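Local structure of methyl-accepting chemotaxis protein, putative (3OOV) at residues L49-A54 against D105-L110; T81-Y86 against G124-V129; V116-V121 against L151-A156. The protein probably acts in chemotaxis signalling, its GAF domain being of a kind that often senses small molecules or mediates pairing of subunits. One frame throughout, in Å; residues are numbered along the deposited sequence.

Contact 1: L49-A54 against D105-L110; sequences LSFVAA and DAIRAL
Phe51 of strand 48-55 pushes the far end of its ring against Ile107, Ala109 and Leu110, in the loop that leads from strand 86-88 to strand 115-122. The fold is that of a GAF domain, an antiparallel sheet with helices on both faces; here the long loop before strand 115-122 closes over the face turned from helix 17-31. Leu110 meets the ring with several atoms: its CG lies 3.8 Å from Phe51 CE1, and its methyl CD2 is 3.9 Å from Phe51 CZ, the two side chains running past each other in opposite directions. Ile107 brings its CG2 branch to within 3.9 Å of Phe51 CE1, while the single methyl of Ala109 approaches CZ. With CG anti to the backbone N (chi1 -153°), the Phe51 ring reaches out from the strand into this apolar group, and Phe60 stacks edge-to-face with Phe51. The loop itself is drawn into a tight 3-10 turn by Leu110 N bonding to Ile107 O at 3.0 Å, which brings the three apolar side chains round to one ring. No hydrogen bond crosses between the segments; the polar ties of the loop go elsewhere, with Arg135 gripping the carbonyls of both Arg108 and Ala109. A glycerol, probably from the crystallisation liquor, also bonds to Ala109 O and Leu110 O. On the strand side, Val52 and Ala53 share Ile39 as their partner on the next strand, a beta bulge, and the carbonyl oxygen Ala53 O lies in the plane of the Phe51 ring, at its edge.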
ATOM      1  N   LEU A  49     -15.901   9.024 -10.694  1.00 15.50           N
ATOM      2  CA  LEU A  49     -14.815   9.969 -10.486  1.00 13.69           C
ATOM      3  C   LEU A  49     -14.798  11.046 -11.574  1.00 13.89           C
ATOM      4  O   LEU A  49     -14.736  10.721 -12.743  1.00 11.99           O
ATOM      5  CB  LEU A  49     -13.506   9.214 -10.603  1.00 12.63           C
ATOM      6  CG  LEU A  49     -13.136   8.249  -9.458  1.00 15.56           C
ATOM      7  CD1 LEU A  49     -11.817   7.420  -9.914  1.00 13.50           C
ATOM      8  CD2 LEU A  49     -12.972   8.953  -8.088  1.00 10.18           C
ATOM      9  N   SER A  50     -14.745  12.309 -11.201  1.00 12.79           N
ATOM     10  CA  SER A  50     -14.575  13.262 -12.217  1.00 15.50           C
ATOM     11  C   SER A  50     -13.074  13.693 -12.307  1.00 15.43           C
ATOM     12  O   SER A  50     -12.319  13.707 -11.324  1.00 14.22           O
ATOM     13  CB  SER A  50     -15.605  14.391 -12.084  1.00 16.48           C
ATOM     14  OG  SER A  50     -15.216  15.232 -11.051  1.00 20.19           O
ATOM     15  N   PHE A  51     -12.616  13.903 -13.525  1.00 14.94           N
ATOM     16  CA  PHE A  51     -11.206  14.128 -13.752  1.00 14.35           C
ATOM     17  C   PHE A  51     -10.978  15.639 -13.556  1.00 14.25           C
ATOM     18  O   PHE A  51     -11.443  16.412 -14.347  1.00 14.30           O
ATOM     19  CB  PHE A  51     -10.883  13.658 -15.167  1.00 13.31           C
ATOM     20  CG  PHE A  51      -9.420  13.190 -15.402  1.00 12.24           C
ATOM     21  CD1 PHE A  51      -9.159  12.167 -16.312  1.00 13.86           C
ATOM     22  CD2 PHE A  51      -8.333  13.813 -14.770  1.00 12.04           C
ATOM     23  CE1 PHE A  51      -7.823  11.721 -16.553  1.00 15.75           C
ATOM     24  CE2 PHE A  51      -7.012  13.381 -15.010  1.00 14.87           C
ATOM     25  CZ  PHE A  51      -6.747  12.397 -15.917  1.00 13.19           C
ATOM     26  N   VAL A  52     -10.271  16.039 -12.516  1.00 15.12           N
ATOM     27  CA  VAL A  52     -10.154  17.450 -12.107  1.00 16.98           C
ATOM     28  C   VAL A  52      -8.857  18.143 -12.556  1.00 18.14           C
ATOM     29  O   VAL A  52      -8.874  19.309 -13.026  1.00 18.67           O
ATOM     30  CB  VAL A  52     -10.336  17.578 -10.555  1.00 18.75           C
ATOM     31  CG1 VAL A  52     -10.055  19.032 -10.079  1.00 20.79           C
ATOM     32  CG2 VAL A  52     -11.755  17.160 -10.168  1.00 16.92           C
ATOM     33  N   ALA A  53      -7.734  17.434 -12.421  1.00 17.88           N
ATOM     34  CA  ALA A  53      -6.428  17.935 -12.828  1.00 17.61           C
ATOM     35  C   ALA A  53      -5.649  16.861 -13.554  1.00 19.29           C
ATOM     36  O   ALA A  53      -5.719  15.676 -13.224  1.00 18.97           O
ATOM     37  CB  ALA A  53      -5.642  18.490 -11.641  1.00 17.46           C
ATOM     38  N   ALA A  54      -4.952  17.295 -14.608  1.00 20.54           N
ATOM     39  CA  ALA A  54      -4.065  16.457 -15.423  1.00 21.47           C
ATOM     40  C   ALA A  54      -2.944  17.372 -15.796  1.00 22.55           C
ATOM     41  O   ALA A  54      -3.134  18.361 -16.495  1.00 26.19           O
ATOM     42  CB  ALA A  54      -4.738  15.946 -16.635  1.00 19.05           C
ATOM     43  N   ASP A 105      -9.346   3.423 -20.442  1.00 16.63           N
ATOM     44  CA  ASP A 105      -8.198   3.146 -21.289  1.00 20.31           C
ATOM     45  C   ASP A 105      -8.260   3.904 -22.635  1.00 20.89           C
ATOM     46  O   ASP A 105      -7.392   3.739 -23.490  1.00 21.20           O
ATOM     47  CB  ASP A 105      -8.058   1.640 -21.504  1.00 21.89           C
ATOM     48  CG  ASP A 105      -9.117   1.057 -22.446  1.00 24.39           C
ATOM     49  OD1 ASP A 105      -8.997  -0.146 -22.736  1.00 25.33           O
ATOM     50  OD2 ASP A 105     -10.065   1.759 -22.886  1.00 27.49           O
ATOM     51  N   ALA A 106      -9.285   4.746 -22.780  1.00 20.89           N
ATOM     52  CA  ALA A 106      -9.399   5.666 -23.916  1.00 20.70           C
ATOM     53  C   ALA A 106      -8.673   6.974 -23.572  1.00 20.07           C
ATOM     54  O   ALA A 106      -8.558   7.846 -24.432  1.00 19.47           O
ATOM     55  CB  ALA A 106     -10.906   5.963 -24.229  1.00 19.32           C
ATOM     56  N   ILE A 107      -8.207   7.132 -22.319  1.00 17.90           N
ATOM     57  CA  ILE A 107      -7.593   8.396 -21.920  1.00 15.50           C
ATOM     58  C   ILE A 107      -6.055   8.248 -21.862  1.00 17.21           C
ATOM     59  O   ILE A 107      -5.516   7.492 -21.002  1.00 15.30           O
ATOM     60  CB  ILE A 107      -8.128   8.862 -20.568  1.00 15.54           C
ATOM     61  CG1 ILE A 107      -9.638   8.492 -20.460  1.00 18.94           C
ATOM     62  CG2 ILE A 107      -7.750  10.350 -20.230  1.00 13.15           C
ATOM     63  CD1 ILE A 107     -10.597   9.568 -20.007  1.00 21.95           C
ATOM     64  N   ARG A 108      -5.351   9.036 -22.683  1.00 15.04           N
ATOM     65  CA  ARG A 108      -3.886   8.976 -22.745  1.00 16.38           C
ATOM     66  C   ARG A 108      -3.248   9.236 -21.390  1.00 15.38           C
ATOM     67  O   ARG A 108      -2.230   8.622 -21.049  1.00 16.53           O
ATOM     68  CB  ARG A 108      -3.307   9.994 -23.756  1.00 16.05           C
ATOM     69  CG  ARG A 108      -3.370   9.512 -25.227  1.00 18.28           C
ATOM     70  CD  ARG A 108      -2.692  10.589 -26.185  1.00 18.45           C
ATOM     71  NE  ARG A 108      -3.484  11.824 -26.154  1.00 16.75           N
ATOM     72  CZ  ARG A 108      -3.098  13.009 -25.729  1.00 16.27           C
ATOM     73  NH1 ARG A 108      -1.880  13.225 -25.233  1.00 18.66           N
ATOM     74  NH2 ARG A 108      -3.967  13.999 -25.780  1.00 16.83           N
ATOM     75  N   ALA A 109      -3.870  10.121 -20.606  1.00 15.47           N
ATOM     76  CA  ALA A 109      -3.284  10.587 -19.361  1.00 13.32           C
ATOM     77  C   ALA A 109      -3.211   9.447 -18.362  1.00 13.22           C
ATOM     78  O   ALA A 109      -2.374   9.513 -17.475  1.00 13.46           O
ATOM     79  CB  ALA A 109      -4.101  11.770 -18.777  1.00 12.37           C
ATOM     80  N   LEU A 110      -4.107   8.457 -18.524  1.00 12.62           N
ATOM     81  CA  LEU A 110      -4.281   7.291 -17.682  1.00 14.26           C
ATOM     82  C   LEU A 110      -3.669   6.003 -18.249  1.00 15.76           C
ATOM     83  O   LEU A 110      -3.798   4.932 -17.605  1.00 16.30           O
ATOM     84  CB  LEU A 110      -5.794   6.998 -17.432  1.00 12.64           C
ATOM     85  CG  LEU A 110      -6.544   8.124 -16.719  1.00 14.86           C
ATOM     86  CD1 LEU A 110      -7.939   7.668 -16.347  1.00 14.70           C
ATOM     87  CD2 LEU A 110      -5.800   8.598 -15.426  1.00 11.52           C
TER

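Contact 2: T81-Y86 against G124-V129; sequences TDRQVY and GEAIGV
The chain leaves helix 74-82 at Arg83, whose positive phi (51°) turns it away from the helix, and passes the start of strand 125-133 with Arg83 CA 6.0 Å from Ala126 CA. This is the junction in the GAF fold between a helix packed on the sheet and strand 86-88, outermost within this chain. Gly124, also at positive phi, lies in the tight turn of the hairpin joining strands 115-122 and 125-133. Arg83 carries the contact with its aliphatic chain alongside the strand: CG is 4.0 Å from Ala126 CB, and CD packs against the backbone at Ala126 N. A bend at chi3 (-85°) then sets the guanidinium over Gly124 O. That oxygen faces the flat group, 2.9 Å from Arg83 NE, but the angle is too poor for a hydrogen bond. The polar end is instead held by the second subunit, whose Ala93 O accepts a bond from NH2 and whose Tyr94 makes a cation-pi contact. Replacing Arg83 by alanine is likely to strip Ala126 of its aliphatic cover and to leave Ala93 O and the Tyr94 ring of the second subunit without their partner. The turn is tied back to the helix end: Gln84 NE2 bonds to Asp82 O, and Tyr86 OH gives its proton to Asp82 OD2 at 2.6 Å, on the anti side of the carboxylate.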
ATOM      1  N   THR A  81     -11.502   2.258  -3.132  1.00 17.01           N
ATOM      2  CA  THR A  81     -12.248   1.361  -2.223  1.00 19.50           C
ATOM      3  C   THR A  81     -11.447   0.966  -0.950  1.00 19.27           C
ATOM      4  O   THR A  81     -11.959   0.997   0.162  1.00 19.78           O
ATOM      5  CB  THR A  81     -12.773   0.136  -3.027  1.00 19.42           C
ATOM      6  OG1 THR A  81     -13.497   0.630  -4.178  1.00 26.02           O
ATOM      7  CG2 THR A  81     -13.828  -0.584  -2.299  1.00 25.47           C
ATOM      8  N   ASP A  82     -10.170   0.636  -1.108  1.00 18.51           N
ATOM      9  CA  ASP A  82      -9.352   0.094  -0.021  1.00 17.75           C
ATOM     10  C   ASP A  82      -8.564   1.175   0.703  1.00 16.16           C
ATOM     11  O   ASP A  82      -7.835   0.891   1.664  1.00 14.84           O
ATOM     12  CB  ASP A  82      -8.312  -0.889  -0.584  1.00 18.36           C
ATOM     13  CG  ASP A  82      -8.912  -2.099  -1.294  1.00 20.97           C
ATOM     14  OD1 ASP A  82     -10.139  -2.306  -1.267  1.00 27.07           O
ATOM     15  OD2 ASP A  82      -8.114  -2.858  -1.936  1.00 25.81           O
ATOM     16  N   ARG A  83      -8.602   2.409   0.186  1.00 17.87           N
ATOM     17  CA  ARG A  83      -7.781   3.541   0.732  1.00 18.88           C
ATOM     18  C   ARG A  83      -6.319   3.116   0.862  1.00 18.58           C
ATOM     19  O   ARG A  83      -5.642   3.407   1.832  1.00 20.45           O
ATOM     20  CB  ARG A  83      -8.343   4.043   2.081  1.00 19.64           C
ATOM     21  CG  ARG A  83      -9.764   4.571   1.992  1.00 22.64           C
ATOM     22  CD  ARG A  83     -10.249   5.123   3.384  1.00 24.54           C
ATOM     23  NE  ARG A  83     -10.798   4.065   4.247  1.00 26.06           N
ATOM     24  CZ  ARG A  83     -10.332   3.744   5.450  1.00 28.29           C
ATOM     25  NH1 ARG A  83      -9.287   4.391   5.993  1.00 27.28           N
ATOM     26  NH2 ARG A  83     -10.933   2.759   6.112  1.00 29.33           N
ATOM     27  N   GLN A  84      -5.829   2.401  -0.124  1.00 19.31           N
ATOM     28  CA  GLN A  84      -4.472   1.919  -0.075  1.00 20.75           C
ATOM     29  C   GLN A  84      -3.677   2.509  -1.274  1.00 18.86           C
ATOM     30  O   GLN A  84      -4.215   2.618  -2.375  1.00 19.17           O
ATOM     31  CB  GLN A  84      -4.454   0.381  -0.070  1.00 22.20           C
ATOM     32  CG  GLN A  84      -3.413  -0.272   0.907  1.00 24.81           C
ATOM     33  CD  GLN A  84      -3.603   0.089   2.392  1.00 26.10           C
ATOM     34  OE1 GLN A  84      -2.617   0.316   3.117  1.00 20.46           O
ATOM     35  NE2 GLN A  84      -4.883   0.158   2.859  1.00 31.58           N
ATOM     36  N   VAL A  85      -2.434   2.921  -1.021  1.00 19.12           N
ATOM     37  CA  VAL A  85      -1.444   3.242  -2.079  1.00 18.75           C
ATOM     38  C   VAL A  85      -1.176   1.973  -2.853  1.00 18.56           C
ATOM     39  O   VAL A  85      -0.839   0.912  -2.236  1.00 19.30           O
ATOM     40  CB  VAL A  85      -0.153   3.792  -1.492  1.00 18.95           C
ATOM     41  CG1 VAL A  85       0.905   4.069  -2.619  1.00 19.25           C
ATOM     42  CG2 VAL A  85      -0.439   5.066  -0.704  1.00 18.26           C
ATOM     43  N   TYR A  86      -1.376   2.043  -4.171  1.00 16.69           N
ATOM     44  CA  TYR A  86      -1.006   0.947  -5.080  1.00 16.14           C
ATOM     45  C   TYR A  86       0.206   1.395  -5.867  1.00 17.36           C
ATOM     46  O   TYR A  86       0.143   2.380  -6.596  1.00 15.87           O
ATOM     47  CB  TYR A  86      -2.129   0.518  -6.046  1.00 15.20           C
ATOM     48  CG  TYR A  86      -3.133  -0.424  -5.391  1.00 17.02           C
ATOM     49  CD1 TYR A  86      -3.001  -1.813  -5.469  1.00 18.19           C
ATOM     50  CD2 TYR A  86      -4.211   0.092  -4.631  1.00 20.60           C
ATOM     51  CE1 TYR A  86      -3.979  -2.676  -4.854  1.00 19.58           C
ATOM     52  CE2 TYR A  86      -5.135  -0.761  -3.954  1.00 15.82           C
ATOM     53  CZ  TYR A  86      -5.023  -2.125  -4.081  1.00 19.59           C
ATOM     54  OH  TYR A  86      -5.959  -2.913  -3.391  1.00 24.14           O
ATOM     55  N   GLY A 124     -11.173   9.032   7.341  1.00 32.35           N
ATOM     56  CA  GLY A 124     -11.371   7.616   7.072  1.00 30.14           C
ATOM     57  C   GLY A 124     -12.147   7.239   5.813  1.00 28.51           C
ATOM     58  O   GLY A 124     -12.421   6.047   5.601  1.00 26.72           O
ATOM     59  N   GLU A 125     -12.492   8.215   4.957  1.00 26.68           N
ATOM     60  CA  GLU A 125     -13.089   7.841   3.649  1.00 26.07           C
ATOM     61  C   GLU A 125     -12.305   8.440   2.465  1.00 23.40           C
ATOM     62  O   GLU A 125     -11.863   9.601   2.538  1.00 22.12           O
ATOM     63  CB  GLU A 125     -14.592   8.229   3.565  1.00 27.58           C
ATOM     64  CG  GLU A 125     -15.247   8.522   4.931  1.00 34.36           C
ATOM     65  CD  GLU A 125     -16.586   7.818   5.154  1.00 45.83           C
ATOM     66  OE1 GLU A 125     -16.564   6.580   5.416  1.00 50.27           O
ATOM     67  OE2 GLU A 125     -17.657   8.495   5.096  1.00 49.69           O
ATOM     68  N   ALA A 126     -12.130   7.653   1.399  1.00 21.48           N
ATOM     69  CA  ALA A 126     -11.532   8.165   0.172  1.00 20.00           C
ATOM     70  C   ALA A 126     -12.531   9.100  -0.473  1.00 18.92           C
ATOM     71  O   ALA A 126     -13.726   8.773  -0.635  1.00 19.25           O
ATOM     72  CB  ALA A 126     -11.212   7.055  -0.782  1.00 20.22           C
ATOM     73  N   ILE A 127     -12.067  10.276  -0.820  1.00 17.04           N
ATOM     74  CA  ILE A 127     -12.880  11.127  -1.660  1.00 17.15           C
ATOM     75  C   ILE A 127     -12.322  11.351  -3.075  1.00 16.29           C
ATOM     76  O   ILE A 127     -12.934  12.054  -3.861  1.00 16.93           O
ATOM     77  CB  ILE A 127     -13.162  12.432  -0.944  1.00 16.65           C
ATOM     78  CG1 ILE A 127     -11.855  13.150  -0.627  1.00 15.54           C
ATOM     79  CG2 ILE A 127     -13.962  12.122   0.362  1.00 17.77           C
ATOM     80  CD1 ILE A 127     -12.067  14.595  -0.144  1.00 19.96           C
ATOM     81  N   GLY A 128     -11.147  10.801  -3.381  1.00 14.79           N
ATOM     82  CA  GLY A 128     -10.612  10.890  -4.745  1.00 13.71           C
ATOM     83  C   GLY A 128      -9.233  10.229  -4.755  1.00 14.24           C
ATOM     84  O   GLY A 128      -8.893   9.620  -3.771  1.00 14.45           O
ATOM     85  N   VAL A 129      -8.442  10.405  -5.822  1.00 13.31           N
ATOM     86  CA  VAL A 129      -7.130   9.790  -6.005  1.00 12.89           C
ATOM     87  C   VAL A 129      -6.126  10.714  -6.713  1.00 13.83           C
ATOM     88  O   VAL A 129      -6.491  11.538  -7.600  1.00 13.30           O
ATOM     89  CB  VAL A 129      -7.187   8.368  -6.777  1.00 13.74           C
ATOM     90  CG1 VAL A 129      -8.073   7.334  -6.064  1.00 11.56           C
ATOM     91  CG2 VAL A 129      -7.688   8.502  -8.204  1.00 13.42           C
TER

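Contact 3: V116-V121 against L151-A156; sequences VICPIV and LFADQA
Ala153 sits at the tight centre of this contact, its methyl facing strand 115-122 where segment 151-156 comes nearest to segment 116-121. Ala153 CB lies 3.8 Å from the backbone oxygen Pro119 O and 3.9 Å from Cys118 SG, and Ile120 joins them with CG1 at 4.3 Å from the same methyl. The sulfur reaches the helix because it stands anti to the backbone N of Cys118 (chi1 171°), on a side chain that already points at Ala153. Ile120 lays its other branch, CG2, 4.1 Å from Ala153 O, and Ile120 also packs on Ile127 and Phe130 of strand 125-133. With so small a residue at the crossing, Ile120 CA and Ala153 CA come within 5.3 Å. The segment axes pass 7.5 Å apart and run nearly in the same direction, at 24°. In the GAF fold this is the long C-terminal helix laid along one face of the antiparallel sheet, and the contact is van der Waals, mostly between apolar groups, without a hydrogen bond between the two segments. One turn on, the packing slackens: Ala156 also points its methyl to the strand, but its CB stays 4.6 Å from Ile120 CG2. The CB of Pro119 points away from the helix, and its side chain touches Cys79 of helix 74-82 on the other face of the sheet. The outward side of the helix is looser still, with Leu151 and Asp154 exposed. Near the end of the strand a polar link takes over, Ser157 OG hydrogen-bonding to Val121 O.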
ATOM      1  N   VAL A 116       1.911   4.967  -9.654  1.00 12.56           N
ATOM      2  CA  VAL A 116       1.367   4.943  -8.272  1.00 11.97           C
ATOM      3  C   VAL A 116       0.003   5.613  -8.215  1.00 12.88           C
ATOM      4  O   VAL A 116      -0.212   6.760  -8.787  1.00 12.70           O
ATOM      5  CB  VAL A 116       2.292   5.803  -7.382  1.00 13.34           C
ATOM      6  CG1 VAL A 116       1.655   6.120  -6.005  1.00 14.38           C
ATOM      7  CG2 VAL A 116       3.724   5.066  -7.204  1.00 10.72           C
ATOM      8  N   ILE A 117      -0.928   4.940  -7.552  1.00 13.33           N
ATOM      9  CA  ILE A 117      -2.259   5.549  -7.216  1.00 13.08           C
ATOM     10  C   ILE A 117      -2.320   5.678  -5.701  1.00 13.96           C
ATOM     11  O   ILE A 117      -2.046   4.717  -4.957  1.00 12.46           O
ATOM     12  CB  ILE A 117      -3.456   4.689  -7.630  1.00 11.91           C
ATOM     13  CG1 ILE A 117      -3.237   3.917  -8.955  1.00 12.83           C
ATOM     14  CG2 ILE A 117      -4.757   5.550  -7.552  1.00 10.25           C
ATOM     15  CD1 ILE A 117      -3.117   4.869 -10.287  1.00 10.56           C
ATOM     16  N   CYS A 118      -2.710   6.859  -5.263  1.00 14.04           N
ATOM     17  CA  CYS A 118      -2.671   7.218  -3.864  1.00 14.75           C
ATOM     18  C   CYS A 118      -4.047   7.842  -3.509  1.00 14.55           C
ATOM     19  O   CYS A 118      -4.515   8.700  -4.225  1.00 16.19           O
ATOM     20  CB  CYS A 118      -1.527   8.178  -3.614  1.00 12.53           C
ATOM     21  SG  CYS A 118      -1.591   8.848  -1.946  1.00 19.26           S
ATOM     22  N   PRO A 119      -4.720   7.341  -2.473  1.00 15.18           N
ATOM     23  CA  PRO A 119      -6.094   7.806  -2.185  1.00 14.92           C
ATOM     24  C   PRO A 119      -6.008   9.174  -1.523  1.00 16.21           C
ATOM     25  O   PRO A 119      -5.010   9.462  -0.869  1.00 16.06           O
ATOM     26  CB  PRO A 119      -6.616   6.772  -1.175  1.00 15.09           C
ATOM     27  CG  PRO A 119      -5.287   6.342  -0.363  1.00 14.41           C
ATOM     28  CD  PRO A 119      -4.206   6.381  -1.460  1.00 15.73           C
ATOM     29  N   ILE A 120      -7.004  10.027  -1.734  1.00 15.18           N
ATOM     30  CA  ILE A 120      -7.114  11.263  -0.958  1.00 15.97           C
ATOM     31  C   ILE A 120      -8.150  10.935   0.119  1.00 17.18           C
ATOM     32  O   ILE A 120      -9.263  10.549  -0.189  1.00 14.87           O
ATOM     33  CB  ILE A 120      -7.611  12.421  -1.849  1.00 15.29           C
ATOM     34  CG1 ILE A 120      -6.572  12.671  -2.998  1.00 13.96           C
ATOM     35  CG2 ILE A 120      -7.885  13.701  -0.943  1.00 15.80           C
ATOM     36  CD1 ILE A 120      -7.155  13.401  -4.218  1.00  6.43           C
ATOM     37  N   VAL A 121      -7.782  11.033   1.385  1.00 19.22           N
ATOM     38  CA  VAL A 121      -8.628  10.442   2.413  1.00 21.21           C
ATOM     39  C   VAL A 121      -9.018  11.543   3.343  1.00 24.24           C
ATOM     40  O   VAL A 121      -8.165  12.303   3.848  1.00 24.19           O
ATOM     41  CB  VAL A 121      -7.920   9.271   3.202  1.00 21.97           C
ATOM     42  CG1 VAL A 121      -8.818   8.757   4.363  1.00 23.15           C
ATOM     43  CG2 VAL A 121      -7.556   8.087   2.258  1.00 21.51           C
ATOM     44  N   LEU A 151       2.317  13.034   0.728  1.00 25.18           N
ATOM     45  CA  LEU A 151       2.376  14.363   1.309  1.00 24.82           C
ATOM     46  C   LEU A 151       1.431  15.315   0.605  1.00 24.60           C
ATOM     47  O   LEU A 151       0.790  16.147   1.284  1.00 26.98           O
ATOM     48  CB  LEU A 151       3.795  14.912   1.240  1.00 24.74           C
ATOM     49  CG  LEU A 151       4.279  16.173   1.963  1.00 27.37           C
ATOM     50  CD1 LEU A 151       4.256  16.057   3.509  1.00 26.01           C
ATOM     51  CD2 LEU A 151       5.707  16.375   1.479  1.00 26.73           C
ATOM     52  N   PHE A 152       1.377  15.277  -0.732  1.00 21.98           N
ATOM     53  CA  PHE A 152       0.491  16.202  -1.477  1.00 20.21           C
ATOM     54  C   PHE A 152      -0.985  15.815  -1.374  1.00 19.89           C
ATOM     55  O   PHE A 152      -1.847  16.703  -1.410  1.00 18.41           O
ATOM     56  CB  PHE A 152       0.879  16.346  -2.973  1.00 20.47           C
ATOM     57  CG  PHE A 152       2.028  17.314  -3.205  1.00 20.26           C
ATOM     58  CD1 PHE A 152       1.824  18.488  -3.860  1.00 18.66           C
ATOM     59  CD2 PHE A 152       3.323  16.989  -2.784  1.00 19.07           C
ATOM     60  CE1 PHE A 152       2.888  19.404  -4.059  1.00 23.29           C
ATOM     61  CE2 PHE A 152       4.361  17.871  -2.969  1.00 23.06           C
ATOM     62  CZ  PHE A 152       4.144  19.083  -3.621  1.00 18.44           C
ATOM     63  N   ALA A 153      -1.266  14.502  -1.306  1.00 19.37           N
ATOM     64  CA  ALA A 153      -2.625  14.000  -1.017  1.00 19.98           C
ATOM     65  C   ALA A 153      -3.093  14.512   0.357  1.00 22.83           C
ATOM     66  O   ALA A 153      -4.248  14.984   0.481  1.00 22.89           O
ATOM     67  CB  ALA A 153      -2.714  12.479  -1.096  1.00 17.09           C
ATOM     68  N   ASP A 154      -2.205  14.424   1.361  1.00 24.93           N
ATOM     69  CA  ASP A 154      -2.426  15.031   2.702  1.00 27.24           C
ATOM     70  C   ASP A 154      -2.743  16.515   2.718  1.00 26.71           C
ATOM     71  O   ASP A 154      -3.672  16.928   3.395  1.00 27.10           O
ATOM     72  CB  ASP A 154      -1.215  14.882   3.609  1.00 29.38           C
ATOM     73  CG  ASP A 154      -1.056  13.536   4.132  1.00 32.64           C
ATOM     74  OD1 ASP A 154      -2.053  12.775   4.107  1.00 39.90           O
ATOM     75  OD2 ASP A 154       0.093  13.232   4.558  1.00 40.02           O
ATOM     76  N   GLN A 155      -1.946  17.319   2.022  1.00 26.14           N
ATOM     77  CA  GLN A 155      -2.315  18.728   1.739  1.00 25.52           C
ATOM     78  C   GLN A 155      -3.649  18.947   1.002  1.00 23.69           C
ATOM     79  O   GLN A 155      -4.441  19.865   1.326  1.00 23.33           O
ATOM     80  CB  GLN A 155      -1.198  19.443   0.924  1.00 27.53           C
ATOM     81  CG  GLN A 155       0.235  19.345   1.584  1.00 32.59           C
ATOM     82  CD  GLN A 155       0.235  19.741   3.099  1.00 41.01           C
ATOM     83  OE1 GLN A 155      -0.175  20.866   3.472  1.00 40.44           O
ATOM     84  NE2 GLN A 155       0.693  18.802   3.969  1.00 41.00           N
ATOM     85  N   ALA A 156      -3.897  18.201  -0.062  1.00 21.48           N
ATOM     86  CA  ALA A 156      -5.212  18.320  -0.725  1.00 20.24           C
ATOM     87  C   ALA A 156      -6.330  18.022   0.317  1.00 20.78           C
ATOM     88  O   ALA A 156      -7.277  18.747   0.399  1.00 20.91           O
ATOM     89  CB  ALA A 156      -5.330  17.379  -1.891  1.00 17.47           C
TER

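In the fold
All three contacts reach the one antiparallel sheet of the GAF domain. Contacts 2 and 3 are close neighbours, their centres about 9 Å apart, and are joined by main-chain pairing: Gly128 O lies 2.8 Å from Ile120 N, and Tyr86 N is 2.9 Å from Ile117 O, both probable hydrogen bonds. Pro119 bridges them further, its CG packing 3.6 Å from Arg83 C. Contact 1 stands apart, its centre about 17 Å from that of contact 2 and 16 Å from that of contact 3, beside the glycerol molecules bound at Ala54 and Leu110, which may mark a pocket. Of the three, contact 2 alone adjoins the second subunit.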